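Local coordinates for DUF5636 domain-containing protein (Legionella pneumophila subsp. pneumophila str. Philadelphia 1, PDB 4RD8) that is of unknown function but folds into a mostly helical, strand-free chain that represents the DUF5636 family, at residues Leu51-Lys62 with Ala71-Ile82. The protein carries 3 engineered substitutions. Residues are numbered along the deposited sequence; the frame is centred on the assembly and turned at random.
Sequences LNEQLTMRLKEK and ATKQLRTLIQEI
Leu-51 meets the second helix through one methyl: its CD1 lies 3.9 Å from Leu-78 CD2 and equally near CD1 of Ile-82, while Leu-213 of helix 211-218 touches the same side chain. A turn on, the carboxamide oxygen of Gln-54 rests against Leu-78 CD1, the two side chains crossing nearly at right angles; its amide nitrogen is hydrogen-bonded to Glu-50 OE2. Leu-55 carries CG anti to its own nitrogen, which brings CD1 to 3.8 Å from Leu-75 CA, against the backbone of the facing helix. Leu-78 CD2 meets the backbone N and CB of Leu-55, and its side chain is a knob in the hole formed by Leu-51, Gln-54, Leu-55 and Arg-58.

Arg-58 returns the packing as a knob among Gln-74, Thr-77, Leu-78 and Glu-81, its chain extended from CG to NE. Two of its nitrogens form a salt bridge with Glu-81, gripping it end-on, NH2 to OE2 at 2.6 Å and NH1 to OE1 at 3.0 Å. OE2 lies in the guanidinium plane, yet the carboxylate is turned by 57°, and both oxygens are met from above its plane. NE donates to Gln-74 OE1 at 2.7 Å, bent to 132° at the hydrogen, and a weak bond joins NH2 to Thr-77 OG1. These bonds fix the rotation of the guanidinium.

Leu-59 sets CD2 3.6 Å from Ala-71 CA and also against CB of Ala-71 and of Gln-74. Beyond the helix end, Lys-62 comes from the direction opposite to Gln-74, its NZ so close to Gln-74 OE1 that this bond is doubtful.

The axes of segments 51-61 and 71-82 approach to 9.9 Å, with 128° between their directions. Helices 41-61 and 69-85 thus form an obliquely crossed helical hairpin with reciprocal knobs-into-holes packing, an apolar seam flanked by a polar cluster.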
loop_
_atom_site.group_PDB
_atom_site.type_symbol
_atom_site.label_atom_id
_atom_site.label_comp_id
_atom_site.label_asym_id
_atom_site.label_seq_id
_atom_site.Cartn_x
_atom_site.Cartn_y
_atom_site.Cartn_z
ATOM N N LEU A 51 -1.362 -5.610 11.838
ATOM C CA LEU A 51 -2.610 -5.190 11.203
ATOM C C LEU A 51 -3.724 -6.148 11.603
ATOM O O LEU A 51 -4.840 -5.723 11.929
ATOM C CB LEU A 51 -2.455 -5.161 9.683
ATOM C CG LEU A 51 -3.672 -4.671 8.893
ATOM C CD1 LEU A 51 -3.954 -3.212 9.204
ATOM C CD2 LEU A 51 -3.454 -4.876 7.393
ATOM N N ASN A 52 -3.405 -7.442 11.603
ATOM C CA ASN A 52 -4.352 -8.467 12.039
ATOM C C ASN A 52 -4.762 -8.285 13.487
ATOM O O ASN A 52 -5.914 -8.518 13.846
ATOM C CB ASN A 52 -3.765 -9.868 11.860
ATOM C CG ASN A 52 -4.713 -10.958 12.325
ATOM O OD1 ASN A 52 -5.598 -11.391 11.578
ATOM N ND2 ASN A 52 -4.527 -11.416 13.560
ATOM N N GLU A 53 -3.810 -7.886 14.324
ATOM C CA GLU A 53 -4.086 -7.730 15.743
ATOM C C GLU A 53 -4.951 -6.503 16.003
ATOM O O GLU A 53 -5.858 -6.539 16.834
ATOM C CB GLU A 53 -2.791 -7.665 16.549
ATOM C CG GLU A 53 -3.025 -7.681 18.042
ATOM C CD GLU A 53 -1.755 -7.918 18.826
ATOM O OE1 GLU A 53 -1.000 -6.944 19.040
ATOM O OE2 GLU A 53 -1.518 -9.076 19.233
ATOM N N GLN A 54 -4.683 -5.419 15.281
ATOM C CA GLN A 54 -5.490 -4.217 15.425
ATOM C C GLN A 54 -6.929 -4.458 14.954
ATOM O O GLN A 54 -7.883 -4.025 15.598
ATOM C CB GLN A 54 -4.834 -3.035 14.699
ATOM C CG GLN A 54 -3.488 -2.631 15.305
ATOM C CD GLN A 54 -2.930 -1.356 14.700
ATOM O OE1 GLN A 54 -3.660 -0.576 14.089
ATOM N NE2 GLN A 54 -1.625 -1.143 14.860
ATOM N N LEU A 55 -7.075 -5.173 13.844
ATOM C CA LEU A 55 -8.391 -5.553 13.329
ATOM C C LEU A 55 -9.148 -6.475 14.291
ATOM O O LEU A 55 -10.342 -6.269 14.555
ATOM C CB LEU A 55 -8.235 -6.226 11.962
ATOM C CG LEU A 55 -9.489 -6.731 11.241
ATOM C CD1 LEU A 55 -10.462 -5.580 10.987
ATOM C CD2 LEU A 55 -9.105 -7.418 9.926
ATOM N N THR A 56 -8.453 -7.489 14.809
ATOM C CA THR A 56 -9.030 -8.410 15.788
ATOM C C THR A 56 -9.552 -7.648 16.999
ATOM O O THR A 56 -10.653 -7.911 17.495
ATOM C CB THR A 56 -7.986 -9.436 16.275
ATOM O OG1 THR A 56 -7.531 -10.218 15.164
ATOM C CG2 THR A 56 -8.584 -10.347 17.325
HETATM N N MSE A 57 -8.742 -6.709 17.477
HETATM C CA MSE A 57 -9.103 -5.839 18.592
HETATM C C MSE A 57 -10.381 -5.072 18.279
HETATM O O MSE A 57 -11.290 -4.965 19.100
HETATM C CB MSE A 57 -7.983 -4.822 18.815
HETATM C CG MSE A 57 -7.276 -4.928 20.146
HETATM SE SE MSE A 57 -6.373 -3.245 20.527
HETATM C CE MSE A 57 -7.880 -2.039 20.283
ATOM N N ARG A 58 -10.420 -4.528 17.069
ATOM C CA ARG A 58 -11.509 -3.685 16.601
ATOM C C ARG A 58 -12.836 -4.432 16.536
ATOM O O ARG A 58 -13.842 -3.968 17.071
ATOM C CB ARG A 58 -11.143 -3.153 15.219
ATOM C CG ARG A 58 -11.818 -1.874 14.820
ATOM C CD ARG A 58 -11.185 -1.350 13.541
ATOM N NE ARG A 58 -11.827 -0.130 13.069
ATOM C CZ ARG A 58 -11.339 1.090 13.254
ATOM N NH1 ARG A 58 -10.193 1.261 13.899
ATOM N NH2 ARG A 58 -11.999 2.137 12.784
ATOM N N LEU A 59 -12.824 -5.597 15.889
ATOM C CA LEU A 59 -14.021 -6.429 15.761
ATOM C C LEU A 59 -14.578 -6.833 17.118
ATOM O O LEU A 59 -15.786 -6.745 17.357
ATOM C CB LEU A 59 -13.717 -7.683 14.940
ATOM C CG LEU A 59 -13.259 -7.500 13.493
ATOM C CD1 LEU A 59 -13.092 -8.857 12.827
ATOM C CD2 LEU A 59 -14.247 -6.647 12.726
ATOM N N LYS A 60 -13.692 -7.278 18.003
ATOM C CA LYS A 60 -14.092 -7.765 19.321
ATOM C C LYS A 60 -14.736 -6.665 20.154
ATOM O O LYS A 60 -15.747 -6.891 20.816
ATOM C CB LYS A 60 -12.890 -8.351 20.068
ATOM C CG LYS A 60 -12.379 -9.671 19.507
ATOM C CD LYS A 60 -11.093 -10.112 20.194
ATOM N N GLU A 61 -14.143 -5.476 20.116
ATOM C CA GLU A 61 -14.665 -4.330 20.857
ATOM C C GLU A 61 -16.102 -4.013 20.435
ATOM O O GLU A 61 -16.924 -3.606 21.256
ATOM C CB GLU A 61 -13.759 -3.108 20.654
ATOM C CG GLU A 61 -14.097 -1.908 21.528
ATOM C CD GLU A 61 -12.917 -0.964 21.707
ATOM N N LYS A 62 -16.405 -4.233 19.159
ATOM C CA LYS A 62 -17.716 -3.897 18.608
ATOM C C LYS A 62 -18.664 -5.086 18.552
ATOM O O LYS A 62 -19.770 -4.976 18.022
ATOM C CB LYS A 62 -17.561 -3.275 17.218
ATOM C CG LYS A 62 -17.215 -1.800 17.277
ATOM C CD LYS A 62 -16.632 -1.278 15.986
ATOM C CE LYS A 62 -15.973 0.073 16.230
ATOM N NZ LYS A 62 -15.168 0.536 15.068
ATOM N N ALA A 71 -17.430 -6.306 9.597
ATOM C CA ALA A 71 -15.996 -6.595 9.584
ATOM C C ALA A 71 -15.299 -5.961 8.377
ATOM O O ALA A 71 -14.219 -5.373 8.506
ATOM C CB ALA A 71 -15.753 -8.106 9.617
ATOM N N THR A 72 -15.909 -6.097 7.200
ATOM C CA THR A 72 -15.370 -5.478 5.989
ATOM C C THR A 72 -15.302 -3.964 6.168
ATOM O O THR A 72 -14.335 -3.319 5.759
ATOM C CB THR A 72 -16.223 -5.819 4.745
ATOM O OG1 THR A 72 -16.085 -7.211 4.432
ATOM C CG2 THR A 72 -15.789 -4.986 3.540
ATOM N N LYS A 73 -16.331 -3.406 6.798
ATOM C CA LYS A 73 -16.371 -1.977 7.078
ATOM C C LYS A 73 -15.281 -1.596 8.076
ATOM O O LYS A 73 -14.608 -0.586 7.909
ATOM C CB LYS A 73 -17.751 -1.579 7.607
ATOM C CG LYS A 73 -18.075 -0.103 7.458
ATOM C CD LYS A 73 -18.259 0.576 8.808
ATOM C CE LYS A 73 -18.718 2.020 8.638
ATOM N NZ LYS A 73 -19.033 2.657 9.950
ATOM N N GLN A 74 -15.099 -2.417 9.108
ATOM C CA GLN A 74 -14.094 -2.140 10.132
ATOM C C GLN A 74 -12.662 -2.149 9.594
ATOM O O GLN A 74 -11.847 -1.310 9.979
ATOM C CB GLN A 74 -14.235 -3.108 11.309
ATOM C CG GLN A 74 -15.414 -2.788 12.204
ATOM C CD GLN A 74 -15.431 -1.336 12.620
ATOM O OE1 GLN A 74 -14.439 -0.815 13.131
ATOM N NE2 GLN A 74 -16.555 -0.668 12.392
ATOM N N LEU A 75 -12.359 -3.096 8.711
ATOM C CA LEU A 75 -11.041 -3.151 8.081
ATOM C C LEU A 75 -10.791 -1.912 7.222
ATOM O O LEU A 75 -9.695 -1.356 7.223
ATOM C CB LEU A 75 -10.898 -4.412 7.222
ATOM C CG LEU A 75 -9.620 -4.495 6.377
ATOM C CD1 LEU A 75 -8.392 -4.441 7.261
ATOM C CD2 LEU A 75 -9.604 -5.764 5.538
ATOM N N ARG A 76 -11.814 -1.486 6.486
ATOM C CA ARG A 76 -11.699 -0.304 5.627
ATOM C C ARG A 76 -11.451 0.961 6.438
ATOM O O ARG A 76 -10.635 1.799 6.056
ATOM C CB ARG A 76 -12.956 -0.134 4.770
ATOM C CG ARG A 76 -12.847 -0.715 3.368
ATOM C CD ARG A 76 -14.049 -1.573 3.030
ATOM N NE ARG A 76 -14.387 -1.540 1.608
ATOM C CZ ARG A 76 -14.140 -2.522 0.745
ATOM N NH1 ARG A 76 -13.547 -3.637 1.145
ATOM N NH2 ARG A 76 -14.492 -2.384 -0.526
ATOM N N THR A 77 -12.154 1.094 7.558
ATOM C CA THR A 77 -11.984 2.262 8.409
ATOM C C THR A 77 -10.631 2.211 9.115
ATOM O O THR A 77 -9.991 3.242 9.299
ATOM C CB THR A 77 -13.148 2.431 9.417
ATOM O OG1 THR A 77 -13.303 1.226 10.171
ATOM C CG2 THR A 77 -14.448 2.728 8.681
ATOM N N LEU A 78 -10.191 1.014 9.502
ATOM C CA LEU A 78 -8.848 0.856 10.059
ATOM C C LEU A 78 -7.786 1.245 9.036
ATOM O O LEU A 78 -6.845 1.982 9.352
ATOM C CB LEU A 78 -8.611 -0.581 10.545
ATOM C CG LEU A 78 -7.177 -0.958 10.943
ATOM C CD1 LEU A 78 -6.669 -0.075 12.080
ATOM C CD2 LEU A 78 -7.097 -2.440 11.339
ATOM N N ILE A 79 -7.930 0.749 7.810
ATOM C CA ILE A 79 -7.002 1.110 6.740
ATOM C C ILE A 79 -6.972 2.636 6.538
ATOM O O ILE A 79 -5.890 3.237 6.457
ATOM C CB ILE A 79 -7.357 0.377 5.420
ATOM C CG1 ILE A 79 -6.968 -1.114 5.533
ATOM C CG2 ILE A 79 -6.678 1.042 4.226
ATOM C CD1 ILE A 79 -7.628 -2.021 4.491
ATOM N N GLN A 80 -8.149 3.264 6.488
ATOM C CA GLN A 80 -8.215 4.715 6.314
ATOM C C GLN A 80 -7.548 5.485 7.460
ATOM O O GLN A 80 -6.904 6.510 7.228
ATOM C CB GLN A 80 -9.655 5.214 6.139
ATOM C CG GLN A 80 -9.710 6.712 5.836
ATOM C CD GLN A 80 -8.913 7.078 4.578
ATOM O OE1 GLN A 80 -9.305 6.720 3.468
ATOM N NE2 GLN A 80 -7.786 7.775 4.751
ATOM N N GLU A 81 -7.714 5.010 8.693
ATOM C CA GLU A 81 -7.098 5.689 9.832
ATOM C C GLU A 81 -5.570 5.667 9.740
ATOM O O GLU A 81 -4.911 6.680 9.989
ATOM C CB GLU A 81 -7.589 5.095 11.159
ATOM C CG GLU A 81 -9.073 5.347 11.407
ATOM C CD GLU A 81 -9.639 4.533 12.554
ATOM O OE1 GLU A 81 -8.858 3.938 13.333
ATOM O OE2 GLU A 81 -10.883 4.493 12.678
ATOM N N ILE A 82 -5.014 4.515 9.367
ATOM C CA ILE A 82 -3.570 4.394 9.195
ATOM C C ILE A 82 -3.094 5.336 8.096
ATOM O O ILE A 82 -2.092 6.030 8.248
ATOM C CB ILE A 82 -3.172 2.940 8.866
ATOM C CG1 ILE A 82 -3.448 2.057 10.088
ATOM C CG2 ILE A 82 -1.699 2.863 8.470
ATOM C CD1 ILE A 82 -3.410 0.562 9.797
#